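Local atomic coordinates of hypothetical protein PA2201 (Pseudomonas aeruginosa, PDB entry 2FEF), a protein that is of unknown function but is probably an immunity protein that protects the bacterium against a PoNe-type DNase toxin. Residues B[29-34]-B[90-95]; B[83-88]-B[249-254]; B[177-182]-B[192-197]; B[263-268]-B[286-291]. One frame throughout, in Å; residues are numbered along the deposited sequence.

The four contacts lie in an all-helical chain. Contacts 1 and 2 share helix 66-93: the loop 29-34 meets its C-terminal end, while 249-254 packs one to two turns earlier, so that the two centres lie about 13 Å apart. Contact 2 also ties the N-terminal family region to the PoNi-type C-terminal one. Contact 3 falls inside the loop that contact 2 closes, yet sits near the surface, about 31 Å from contact 1 (centre to centre); a bound 1,2-ethanediol, probably from the crystallisation liquor, lies about 4 Å from the side chain of A194 there. Contact 4 comes within about 5 Å of contact 3 (nearest atoms) without touching it. No active site is established.

Contact 1: B[29-34]-B[90-95]; sequences PRRNID and AIDRGL
With CG anti to its carbonyl carbon (chi1 -78°) and the chain extended beyond, R30 reaches past the last turn of helix 66-93 and presents the end of its guanidinium to two backbone carbonyls, I91 O and L95 O. Both lie in the guanidinium plane. NH1 and NH2 converge on L95 O, the bond from R30 NH1 measuring 2.8 Å, and R30 NH2 also donates to I91 O (2.9 Å), which it meets on a lone pair. NH1 also forms a salt bridge with D283. R31 starts differently: its CG sits between backbone N and carbonyl carbon (chi1 65°), turning the side chain to D92. The grip is side-on, R31 NE to D92 OD1 at 3.0 Å and nearly straight (173°), R31 NH2 to D92 OD2 at 2.9 Å. Both nitrogens come from above the carboxylate plane, and D92 OD1 has a second donor in W256 NE1. The helix ends here in a Schellman motif, with G94 at positive phi, L95 N bonded back to A90 O and G94 N to I91 O, the same carbonyl that R30 uses. R30 N donates to D92 O (3.0 Å), and P29 CA points a C-H at R93 O (3.3 Å). I33 CG2 rests over one face of the R31 guanidinium. Alongside the P29 ring runs R93, whose NH1, 3.8 Å from P29 CG, bonds to R27 O.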
loop_
_atom_site.group_PDB
_atom_site.type_symbol
_atom_site.label_atom_id
_atom_site.label_comp_id
_atom_site.label_asym_id
_atom_site.label_seq_id
_atom_site.Cartn_x
_atom_site.Cartn_y
_atom_site.Cartn_z
ATOM N N PRO B 29 -2.628 -16.698 21.536
ATOM C CA PRO B 29 -1.339 -16.643 20.815
ATOM C C PRO B 29 -0.299 -17.674 21.294
ATOM O O PRO B 29 -0.298 -18.078 22.470
ATOM C CB PRO B 29 -0.845 -15.218 21.095
ATOM C CG PRO B 29 -2.153 -14.421 21.247
ATOM C CD PRO B 29 -2.985 -15.380 22.100
ATOM N N ARG B 30 0.608 -18.033 20.397
ATOM C CA ARG B 30 1.675 -18.994 20.701
ATOM C C ARG B 30 2.841 -18.407 21.519
ATOM O O ARG B 30 3.648 -19.153 22.109
ATOM C CB ARG B 30 2.194 -19.636 19.407
ATOM C CG ARG B 30 1.288 -20.725 18.879
ATOM C CD ARG B 30 1.937 -21.479 17.705
ATOM N NE ARG B 30 1.030 -22.524 17.225
ATOM C CZ ARG B 30 0.075 -22.344 16.318
ATOM N NH1 ARG B 30 -0.708 -23.372 16.004
ATOM N NH2 ARG B 30 -0.120 -21.143 15.749
ATOM N N ARG B 31 2.908 -17.080 21.558
ATOM C CA ARG B 31 3.892 -16.350 22.350
ATOM C C ARG B 31 3.260 -15.035 22.747
ATOM O O ARG B 31 2.183 -14.692 22.247
ATOM C CB ARG B 31 5.179 -16.107 21.535
ATOM C CG ARG B 31 5.022 -15.200 20.329
ATOM C CD ARG B 31 6.288 -15.186 19.467
ATOM N NE ARG B 31 6.177 -14.221 18.352
ATOM C CZ ARG B 31 6.516 -12.939 18.407
ATOM N NH1 ARG B 31 7.029 -12.407 19.519
ATOM N NH2 ARG B 31 6.332 -12.164 17.321
ATOM N N ASN B 32 3.916 -14.289 23.642
ATOM C CA ASN B 32 3.412 -12.989 24.091
ATOM C C ASN B 32 3.467 -11.984 22.956
ATOM O O ASN B 32 4.543 -11.687 22.427
ATOM C CB ASN B 32 4.204 -12.444 25.295
ATOM C CG ASN B 32 3.646 -11.116 25.810
ATOM O OD1 ASN B 32 2.479 -11.022 26.172
ATOM N ND2 ASN B 32 4.482 -10.084 25.827
ATOM N N ILE B 33 2.315 -11.481 22.553
ATOM C CA ILE B 33 2.271 -10.484 21.466
ATOM C C ILE B 33 1.345 -9.359 21.884
ATOM O O ILE B 33 0.579 -9.507 22.836
ATOM C CB ILE B 33 1.797 -11.103 20.132
ATOM C CG1 ILE B 33 0.361 -11.630 20.255
ATOM C CG2 ILE B 33 2.801 -12.155 19.643
ATOM C CD1 ILE B 33 -0.263 -12.009 18.935
ATOM N N ASP B 34 1.447 -8.213 21.221
ATOM C CA ASP B 34 0.467 -7.169 21.451
ATOM C C ASP B 34 -0.669 -7.386 20.458
ATOM O O ASP B 34 -0.451 -7.257 19.248
ATOM C CB ASP B 34 1.105 -5.797 21.252
ATOM C CG ASP B 34 0.128 -4.678 21.522
ATOM O OD1 ASP B 34 -0.819 -4.490 20.721
ATOM O OD2 ASP B 34 0.299 -4.000 22.553
ATOM N N ALA B 90 0.190 -15.528 11.392
ATOM C CA ALA B 90 -0.846 -16.481 11.789
ATOM C C ALA B 90 -0.303 -17.508 12.826
ATOM O O ALA B 90 -1.000 -17.891 13.761
ATOM C CB ALA B 90 -1.370 -17.188 10.549
ATOM N N ILE B 91 0.932 -17.950 12.650
ATOM C CA ILE B 91 1.606 -18.783 13.662
ATOM C C ILE B 91 1.686 -18.059 15.028
ATOM O O ILE B 91 1.270 -18.604 16.097
ATOM C CB ILE B 91 3.054 -19.214 13.215
ATOM C CG1 ILE B 91 2.993 -19.996 11.882
ATOM C CG2 ILE B 91 3.690 -20.112 14.365
ATOM C CD1 ILE B 91 4.351 -20.208 11.219
ATOM N N ASP B 92 2.209 -16.833 15.013
ATOM C CA ASP B 92 2.238 -15.998 16.254
ATOM C C ASP B 92 0.873 -15.924 16.949
ATOM O O ASP B 92 0.766 -16.032 18.181
ATOM C CB ASP B 92 2.641 -14.561 15.911
ATOM C CG ASP B 92 4.141 -14.371 15.700
ATOM O OD1 ASP B 92 4.929 -15.317 15.903
ATOM O OD2 ASP B 92 4.521 -13.233 15.276
ATOM N N ARG B 93 -0.180 -15.764 16.142
ATOM C CA ARG B 93 -1.521 -15.493 16.654
ATOM C C ARG B 93 -2.157 -16.715 17.312
ATOM O O ARG B 93 -3.144 -16.580 18.038
ATOM C CB ARG B 93 -2.447 -14.991 15.533
ATOM C CG ARG B 93 -3.862 -14.597 16.029
ATOM C CD ARG B 93 -3.800 -13.461 17.042
ATOM N NE ARG B 93 -5.128 -13.134 17.592
ATOM C CZ ARG B 93 -5.759 -13.844 18.523
ATOM N NH1 ARG B 93 -5.181 -14.930 19.056
ATOM N NH2 ARG B 93 -6.978 -13.453 18.934
ATOM N N GLY B 94 -1.624 -17.901 17.031
ATOM C CA GLY B 94 -2.174 -19.129 17.627
ATOM C C GLY B 94 -3.189 -19.834 16.736
ATOM O O GLY B 94 -3.887 -20.728 17.204
ATOM N N LEU B 95 -3.272 -19.463 15.451
ATOM C CA LEU B 95 -4.172 -20.183 14.516
ATOM C C LEU B 95 -3.765 -21.668 14.458
ATOM O O LEU B 95 -2.574 -21.999 14.409
ATOM C CB LEU B 95 -4.183 -19.532 13.115
ATOM C CG LEU B 95 -4.878 -18.149 13.116
ATOM C CD1 LEU B 95 -4.702 -17.451 11.808
ATOM C CD2 LEU B 95 -6.351 -18.336 13.348
#

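Contact 2: B[83-88]-B[249-254]; sequences ASTLLL and GPYAWG
T85 and Y251 supply the polar part of this contact. T85 OG1 lies 2.7 Å from Y251 O, and E81 O, one turn back, is also within hydrogen-bonding reach of the hydroxyl. The carbonyl lies close against the helix, with T85 CA 3.1 Å from Y251 O in a C-H...O contact, and the hydroxyl sits at the edge of the tyrosine ring, near its plane. Q151 NE2 bridges the two segments from outside, bonding to both S84 O and A252 O. Van der Waals packing rests on L88, whose methyls lie against backbone carbonyls. With CG anti to its backbone N (chi1 179°), they splay over the turn, CD2 3.4 Å from P250 O and CD1 3.5 Å from W253 O. S84 CB meets A252 CB at 4.3 Å. Within 249-254, G249 O gathers the backbone N-H groups of A252, W253 and G254, which curls the segment into a compact turn. From there Y251 extends to a second subunit, its OH bonding to D50 and its ring making a cation-pi contact with R54 of that neighbour. The arrangement is helix-to-loop packing, joining the N-terminal helical region to the PoNi-type C-terminal region.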
loop_
_atom_site.group_PDB
_atom_site.type_symbol
_atom_site.label_atom_id
_atom_site.label_comp_id
_atom_site.label_asym_id
_atom_site.label_seq_id
_atom_site.Cartn_x
_atom_site.Cartn_y
_atom_site.Cartn_z
ATOM N N ALA B 83 2.774 -13.229 1.539
ATOM C CA ALA B 83 2.072 -14.448 1.976
ATOM C C ALA B 83 2.892 -15.215 3.004
ATOM O O ALA B 83 2.330 -15.754 3.946
ATOM C CB ALA B 83 1.700 -15.373 0.781
ATOM N N SER B 84 4.204 -15.284 2.834
ATOM C CA SER B 84 5.059 -15.869 3.901
ATOM C C SER B 84 4.936 -15.109 5.256
ATOM O O SER B 84 4.930 -15.731 6.306
ATOM C CB SER B 84 6.533 -15.905 3.452
ATOM O OG SER B 84 6.723 -16.978 2.528
ATOM N N THR B 85 4.895 -13.775 5.205
ATOM C CA THR B 85 4.746 -12.960 6.428
ATOM C C THR B 85 3.374 -13.180 7.014
ATOM O O THR B 85 3.237 -13.347 8.208
ATOM C CB THR B 85 5.064 -11.471 6.174
ATOM O OG1 THR B 85 6.306 -11.387 5.461
ATOM C CG2 THR B 85 5.176 -10.725 7.481
ATOM N N LEU B 86 2.357 -13.266 6.170
ATOM C CA LEU B 86 1.016 -13.590 6.671
ATOM C C LEU B 86 1.040 -14.907 7.432
ATOM O O LEU B 86 0.464 -15.017 8.523
ATOM C CB LEU B 86 0.010 -13.672 5.502
ATOM C CG LEU B 86 -1.450 -13.602 5.982
ATOM C CD1 LEU B 86 -1.880 -12.200 6.382
ATOM C CD2 LEU B 86 -2.403 -14.156 4.889
ATOM N N LEU B 87 1.705 -15.917 6.854
ATOM C CA LEU B 87 1.786 -17.232 7.522
ATOM C C LEU B 87 2.450 -17.083 8.898
ATOM O O LEU B 87 1.936 -17.563 9.901
ATOM C CB LEU B 87 2.549 -18.242 6.634
ATOM C CG LEU B 87 2.715 -19.651 7.261
ATOM C CD1 LEU B 87 1.415 -20.226 7.677
ATOM C CD2 LEU B 87 3.394 -20.544 6.228
ATOM N N LEU B 88 3.579 -16.393 8.934
ATOM C CA LEU B 88 4.271 -16.134 10.187
ATOM C C LEU B 88 3.372 -15.445 11.220
ATOM O O LEU B 88 3.290 -15.882 12.365
ATOM C CB LEU B 88 5.562 -15.328 9.910
ATOM C CG LEU B 88 6.342 -14.988 11.184
ATOM C CD1 LEU B 88 6.852 -16.266 11.896
ATOM C CD2 LEU B 88 7.461 -14.027 10.849
ATOM N N GLY B 249 15.165 -13.613 10.301
ATOM C CA GLY B 249 14.200 -13.571 9.182
ATOM C C GLY B 249 12.876 -13.065 9.726
ATOM O O GLY B 249 11.957 -13.860 9.949
ATOM N N PRO B 250 12.766 -11.741 9.959
ATOM C CA PRO B 250 11.530 -11.228 10.554
ATOM C C PRO B 250 10.327 -11.345 9.605
ATOM O O PRO B 250 9.198 -11.216 10.053
ATOM C CB PRO B 250 11.847 -9.751 10.804
ATOM C CG PRO B 250 12.877 -9.408 9.767
ATOM C CD PRO B 250 13.742 -10.656 9.717
ATOM N N TYR B 251 10.564 -11.592 8.317
ATOM C CA TYR B 251 9.453 -11.715 7.358
ATOM C C TYR B 251 8.911 -13.137 7.183
ATOM O O TYR B 251 7.852 -13.308 6.536
ATOM C CB TYR B 251 9.822 -11.123 5.966
ATOM C CG TYR B 251 10.042 -9.634 6.007
ATOM C CD1 TYR B 251 8.965 -8.759 5.810
ATOM C CD2 TYR B 251 11.329 -9.090 6.257
ATOM C CE1 TYR B 251 9.150 -7.375 5.837
ATOM C CE2 TYR B 251 11.516 -7.688 6.329
ATOM C CZ TYR B 251 10.421 -6.855 6.105
ATOM O OH TYR B 251 10.542 -5.490 6.127
ATOM N N ALA B 252 9.616 -14.164 7.689
ATOM C CA ALA B 252 9.156 -15.547 7.452
ATOM C C ALA B 252 9.382 -16.494 8.634
ATOM O O ALA B 252 8.658 -17.458 8.795
ATOM C CB ALA B 252 9.799 -16.136 6.202
ATOM N N TRP B 253 10.396 -16.206 9.439
ATOM C CA TRP B 253 10.930 -17.205 10.407
ATOM C C TRP B 253 10.707 -16.724 11.843
ATOM O O TRP B 253 10.105 -17.435 12.689
ATOM C CB TRP B 253 12.409 -17.400 10.018
ATOM C CG TRP B 253 13.305 -18.194 10.930
ATOM C CD1 TRP B 253 12.957 -19.185 11.799
ATOM C CD2 TRP B 253 14.707 -18.036 11.034
ATOM N NE1 TRP B 253 14.083 -19.679 12.441
ATOM C CE2 TRP B 253 15.173 -18.985 11.984
ATOM C CE3 TRP B 253 15.633 -17.171 10.428
ATOM C CZ2 TRP B 253 16.519 -19.089 12.333
ATOM C CZ3 TRP B 253 16.976 -17.290 10.783
ATOM C CH2 TRP B 253 17.395 -18.246 11.706
ATOM N N GLY B 254 11.155 -15.496 12.105
ATOM C CA GLY B 254 10.892 -14.793 13.367
ATOM C C GLY B 254 11.366 -15.550 14.608
ATOM O O GLY B 254 12.527 -15.974 14.707
#

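Contact 3: B[177-182]-B[192-197]; sequences TDRLLD and TSASEE
T177 and D178 approach the returning loop at S195 and E197. T177 O faces S195 CB, while T177 OG1 donates to D182 OD1 on the syn side of that carboxylate, 22° out of its plane, at an unusually short 2.5 Å. D178 follows as the N-cap of helix 179-189. Its OD1 accepts a weak bond from L181 N (3.3 Å) and a firmer one from Y146 OH, OD2 takes F199 N, and D178 CB packs on E197 O at 3.4 Å. R179 comes next, at the first position of the helix, where its backbone N has no earlier turn to bond to; E197 O fills that role, with R179 N 2.9 Å away and lying nearly along the C=O axis. D178 caps the helix start from within, while the loop that returns after the helix supplies this acceptor for R179 N. An ST turn shapes that loop, S195 OG accepting from E197 N at 3.1 Å. The R179 side chain bends at chi3 (-78°), bringing NE to S195 O (3.2 Å) in the carbonyl plane, while E196 O stands over one face of the guanidinium, offset toward its rim. NH1 forms a salt bridge with E212. Farther along the helix, D182 directs its CB at the loop, 3.8 Å from A194 CB. The anti lone pair of D182 OD2 receives S195 N (2.8 Å, 161° at the hydrogen), a bond that would help to hold the carboxylate in place. E197 reaches beyond the contact to form a salt bridge with R142.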
loop_
_atom_site.group_PDB
_atom_site.type_symbol
_atom_site.label_atom_id
_atom_site.label_comp_id
_atom_site.label_asym_id
_atom_site.label_seq_id
_atom_site.Cartn_x
_atom_site.Cartn_y
_atom_site.Cartn_z
ATOM N N THR B 177 20.249 -26.095 -2.421
ATOM C CA THR B 177 19.910 -26.355 -1.047
ATOM C C THR B 177 21.196 -26.714 -0.297
ATOM O O THR B 177 22.153 -27.220 -0.914
ATOM C CB THR B 177 18.939 -27.547 -0.963
ATOM O OG1 THR B 177 19.444 -28.624 -1.768
ATOM C CG2 THR B 177 17.562 -27.156 -1.484
ATOM N N ASP B 178 21.216 -26.433 1.010
ATOM C CA ASP B 178 22.316 -26.823 1.890
ATOM C C ASP B 178 21.928 -27.986 2.804
ATOM O O ASP B 178 20.875 -28.598 2.604
ATOM C CB ASP B 178 22.843 -25.606 2.684
ATOM C CG ASP B 178 21.916 -25.163 3.815
ATOM O OD1 ASP B 178 20.698 -25.487 3.815
ATOM O OD2 ASP B 178 22.419 -24.438 4.712
ATOM N N ARG B 179 22.756 -28.301 3.801
ATOM C CA ARG B 179 22.551 -29.519 4.581
ATOM C C ARG B 179 21.175 -29.542 5.257
ATOM O O ARG B 179 20.421 -30.513 5.121
ATOM C CB ARG B 179 23.648 -29.703 5.620
ATOM C CG ARG B 179 23.479 -31.004 6.464
ATOM C CD ARG B 179 24.707 -31.293 7.295
ATOM N NE ARG B 179 25.785 -31.866 6.503
ATOM C CZ ARG B 179 26.987 -32.181 6.990
ATOM N NH1 ARG B 179 27.261 -31.952 8.267
ATOM N NH2 ARG B 179 27.913 -32.719 6.195
ATOM N N LEU B 180 20.850 -28.463 5.956
ATOM C CA LEU B 180 19.555 -28.380 6.650
ATOM C C LEU B 180 18.365 -28.490 5.689
ATOM O O LEU B 180 17.443 -29.274 5.929
ATOM C CB LEU B 180 19.438 -27.108 7.515
ATOM C CG LEU B 180 18.045 -26.872 8.130
ATOM C CD1 LEU B 180 17.638 -27.975 9.126
ATOM C CD2 LEU B 180 17.946 -25.500 8.770
ATOM N N LEU B 181 18.391 -27.728 4.602
ATOM C CA LEU B 181 17.279 -27.793 3.643
ATOM C C LEU B 181 17.160 -29.203 3.051
ATOM O O LEU B 181 16.034 -29.696 2.841
ATOM C CB LEU B 181 17.412 -26.741 2.516
ATOM C CG LEU B 181 17.315 -25.258 2.931
ATOM C CD1 LEU B 181 17.541 -24.300 1.716
ATOM C CD2 LEU B 181 16.006 -24.945 3.733
ATOM N N ASP B 182 18.299 -29.850 2.787
ATOM C CA ASP B 182 18.286 -31.250 2.341
ATOM C C ASP B 182 17.668 -32.217 3.368
ATOM O O ASP B 182 16.860 -33.080 2.984
ATOM C CB ASP B 182 19.680 -31.738 1.927
ATOM C CG ASP B 182 20.132 -31.174 0.572
ATOM O OD1 ASP B 182 19.321 -30.528 -0.126
ATOM O OD2 ASP B 182 21.313 -31.401 0.208
ATOM N N THR B 192 18.896 -39.480 -0.758
ATOM C CA THR B 192 19.723 -40.518 -0.128
ATOM C C THR B 192 20.997 -39.937 0.503
ATOM O O THR B 192 21.636 -40.582 1.343
ATOM C CB THR B 192 20.006 -41.721 -1.083
ATOM O OG1 THR B 192 20.424 -41.252 -2.377
ATOM C CG2 THR B 192 18.745 -42.564 -1.246
ATOM N N SER B 193 21.332 -38.703 0.126
ATOM C CA SER B 193 22.446 -37.966 0.739
ATOM C C SER B 193 22.130 -36.471 0.892
ATOM O O SER B 193 21.255 -35.941 0.215
ATOM C CB SER B 193 23.705 -38.123 -0.116
ATOM O OG SER B 193 23.604 -37.297 -1.265
ATOM N N ALA B 194 22.866 -35.793 1.767
ATOM C CA ALA B 194 22.671 -34.359 1.968
ATOM C C ALA B 194 23.935 -33.591 1.619
ATOM O O ALA B 194 25.043 -34.128 1.717
ATOM C CB ALA B 194 22.244 -34.066 3.413
ATOM N N SER B 195 23.750 -32.333 1.225
ATOM C CA SER B 195 24.836 -31.381 1.012
ATOM C C SER B 195 25.712 -31.325 2.266
ATOM O O SER B 195 25.239 -31.581 3.373
ATOM C CB SER B 195 24.237 -29.996 0.741
ATOM O OG SER B 195 25.231 -28.994 0.652
ATOM N N GLU B 196 26.989 -30.999 2.086
ATOM C CA GLU B 196 27.893 -30.819 3.224
ATOM C C GLU B 196 28.014 -29.358 3.631
ATOM O O GLU B 196 28.643 -29.053 4.647
ATOM C CB GLU B 196 29.281 -31.371 2.903
ATOM C CG GLU B 196 29.303 -32.867 2.643
ATOM C CD GLU B 196 30.679 -33.367 2.314
ATOM O OE1 GLU B 196 31.613 -32.534 2.216
ATOM O OE2 GLU B 196 30.827 -34.598 2.149
ATOM N N GLU B 197 27.420 -28.465 2.842
ATOM C CA GLU B 197 27.483 -27.031 3.110
ATOM C C GLU B 197 26.437 -26.576 4.124
ATOM O O GLU B 197 25.369 -27.182 4.262
ATOM C CB GLU B 197 27.269 -26.221 1.833
ATOM C CG GLU B 197 28.231 -26.517 0.675
ATOM C CD GLU B 197 27.949 -25.619 -0.522
ATOM O OE1 GLU B 197 27.357 -26.096 -1.517
ATOM O OE2 GLU B 197 28.282 -24.421 -0.454
#

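Contact 4: B[263-268]-B[286-291]; sequences LGVLYG and DYARAR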
loop_
_atom_site.group_PDB
_atom_site.type_symbol
_atom_site.label_atom_id
_atom_site.label_comp_id
_atom_site.label_asym_id
_atom_site.label_seq_id
_atom_site.Cartn_x
_atom_site.Cartn_y
_atom_site.Cartn_z
ATOM N N LEU B 263 12.116 -31.157 12.241
ATOM C CA LEU B 263 12.932 -32.370 12.457
ATOM C C LEU B 263 12.234 -33.376 13.377
ATOM O O LEU B 263 12.357 -34.585 13.180
ATOM C CB LEU B 263 14.355 -32.010 12.973
ATOM C CG LEU B 263 15.264 -31.310 11.953
ATOM C CD1 LEU B 263 16.479 -30.609 12.620
ATOM C CD2 LEU B 263 15.715 -32.273 10.847
ATOM N N GLY B 264 11.474 -32.890 14.356
ATOM C CA GLY B 264 10.677 -33.765 15.217
ATOM C C GLY B 264 9.626 -34.586 14.460
ATOM O O GLY B 264 9.416 -35.769 14.745
ATOM N N VAL B 265 8.958 -33.963 13.503
ATOM C CA VAL B 265 8.000 -34.686 12.669
ATOM C C VAL B 265 8.731 -35.732 11.822
ATOM O O VAL B 265 8.297 -36.884 11.727
ATOM C CB VAL B 265 7.203 -33.713 11.764
ATOM C CG1 VAL B 265 6.264 -34.496 10.800
ATOM C CG2 VAL B 265 6.381 -32.716 12.637
ATOM N N LEU B 266 9.835 -35.311 11.204
ATOM C CA LEU B 266 10.618 -36.172 10.306
ATOM C C LEU B 266 11.251 -37.379 11.002
ATOM O O LEU B 266 11.280 -38.490 10.438
ATOM C CB LEU B 266 11.685 -35.336 9.613
ATOM C CG LEU B 266 11.146 -34.267 8.654
ATOM C CD1 LEU B 266 12.299 -33.376 8.161
ATOM C CD2 LEU B 266 10.344 -34.881 7.495
ATOM N N TYR B 267 11.759 -37.166 12.219
ATOM C CA TYR B 267 12.428 -38.234 12.984
ATOM C C TYR B 267 11.525 -39.034 13.904
ATOM O O TYR B 267 11.861 -40.159 14.244
ATOM C CB TYR B 267 13.594 -37.692 13.803
ATOM C CG TYR B 267 14.853 -37.491 13.017
ATOM C CD1 TYR B 267 15.012 -36.388 12.203
ATOM C CD2 TYR B 267 15.891 -38.412 13.082
ATOM C CE1 TYR B 267 16.172 -36.193 11.476
ATOM C CE2 TYR B 267 17.065 -38.230 12.351
ATOM C CZ TYR B 267 17.201 -37.110 11.564
ATOM O OH TYR B 267 18.358 -36.913 10.833
ATOM N N GLY B 268 10.389 -38.478 14.305
ATOM C CA GLY B 268 9.404 -39.266 15.071
ATOM C C GLY B 268 9.743 -39.511 16.530
ATOM O O GLY B 268 9.058 -40.270 17.224
ATOM N N ASP B 286 2.320 -32.112 16.764
ATOM C CA ASP B 286 1.183 -32.984 17.019
ATOM C C ASP B 286 0.219 -33.018 15.833
ATOM O O ASP B 286 -0.224 -34.098 15.444
ATOM C CB ASP B 286 0.468 -32.570 18.322
ATOM C CG ASP B 286 1.348 -32.734 19.564
ATOM O OD1 ASP B 286 2.345 -33.507 19.512
ATOM O OD2 ASP B 286 1.037 -32.091 20.617
ATOM N N TYR B 287 -0.077 -31.838 15.272
ATOM C CA TYR B 287 -0.970 -31.673 14.123
ATOM C C TYR B 287 -0.490 -32.476 12.914
ATOM O O TYR B 287 -1.269 -33.242 12.327
ATOM C CB TYR B 287 -1.096 -30.187 13.731
ATOM C CG TYR B 287 -1.823 -29.953 12.437
ATOM C CD1 TYR B 287 -3.210 -30.056 12.372
ATOM C CD2 TYR B 287 -1.127 -29.656 11.258
ATOM C CE1 TYR B 287 -3.892 -29.846 11.181
ATOM C CE2 TYR B 287 -1.812 -29.443 10.068
ATOM C CZ TYR B 287 -3.195 -29.571 10.035
ATOM O OH TYR B 287 -3.881 -29.353 8.855
ATOM N N ALA B 288 0.780 -32.281 12.536
ATOM C CA ALA B 288 1.363 -32.972 11.388
ATOM C C ALA B 288 1.341 -34.511 11.586
ATOM O O ALA B 288 1.000 -35.254 10.661
ATOM C CB ALA B 288 2.787 -32.472 11.159
ATOM N N ARG B 289 1.677 -34.972 12.798
ATOM C CA ARG B 289 1.696 -36.410 13.084
ATOM C C ARG B 289 0.293 -36.978 12.971
ATOM O O ARG B 289 0.100 -37.989 12.286
ATOM C CB ARG B 289 2.301 -36.709 14.456
ATOM C CG ARG B 289 3.811 -36.435 14.528
ATOM C CD ARG B 289 4.351 -36.620 15.928
ATOM N NE ARG B 289 5.810 -36.645 15.930
ATOM C CZ ARG B 289 6.560 -36.655 17.029
ATOM N NH1 ARG B 289 5.993 -36.651 18.228
ATOM N NH2 ARG B 289 7.877 -36.676 16.932
ATOM N N ALA B 290 -0.682 -36.321 13.607
ATOM C CA ALA B 290 -2.089 -36.775 13.557
ATOM C C ALA B 290 -2.650 -36.793 12.132
ATOM O O ALA B 290 -3.319 -37.757 11.738
ATOM C CB ALA B 290 -2.966 -35.914 14.463
ATOM N N ARG B 291 -2.361 -35.743 11.363
ATOM C CA ARG B 291 -2.866 -35.633 9.996
ATOM C C ARG B 291 -2.215 -36.669 9.086
ATOM O O ARG B 291 -2.889 -37.230 8.222
ATOM C CB ARG B 291 -2.683 -34.211 9.429
ATOM C CG ARG B 291 -3.686 -33.853 8.329
ATOM C CD ARG B 291 -3.471 -32.475 7.787
ATOM N NE ARG B 291 -4.453 -32.071 6.777
ATOM C CZ ARG B 291 -4.415 -32.428 5.494
ATOM N NH1 ARG B 291 -5.346 -31.976 4.638
ATOM N NH2 ARG B 291 -3.432 -33.210 5.049
HETATM O O HOH W 1 6.791 -37.878 13.615
#
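V265 and A288 meet between two helices that run in the same general direction in the C-terminal part of this all-helical fold, the axes of the short segments 263-267 and 286-291 crossing at -29° with a closest approach of 9.7 Å. A288 directs its CB at the neighbouring helix, and V265 turns both methyls to it, CG2 at 3.9 Å and CG1 at 4.0 Å from A288 CB. V157 and L158 of helix 146-158 also touch V265, so this apolar seam continues into a third helix. The polar half of the contact belongs to R289. Its CG lies anti to the carbonyl carbon (chi1 -69°), and the extended chain reaches across to the C-terminal end of helix 258-267. There R289 NH2 donates to G264 O at 2.8 Å. The nitrogen stands well above the plane of that carbonyl, 53° out of it, and G268 N makes its helical bond to G264 O, 2.9 Å long, from the opposite face. The carbonyl is therefore held between two donors. R289 NH2 also bonds to W269 O and passes 3.4 Å from G268 C, so the guanidinium lies obliquely against the residue where the helix gives way to positive phi. A positive group placed at this helix end would be expected to interact favourably with the carbonyls gathered there. Next to NH2 on the same edge of the guanidinium, R289 NE reaches a water, which accepts from it at 2.8 Å and donates to V265 O at 2.6 Å.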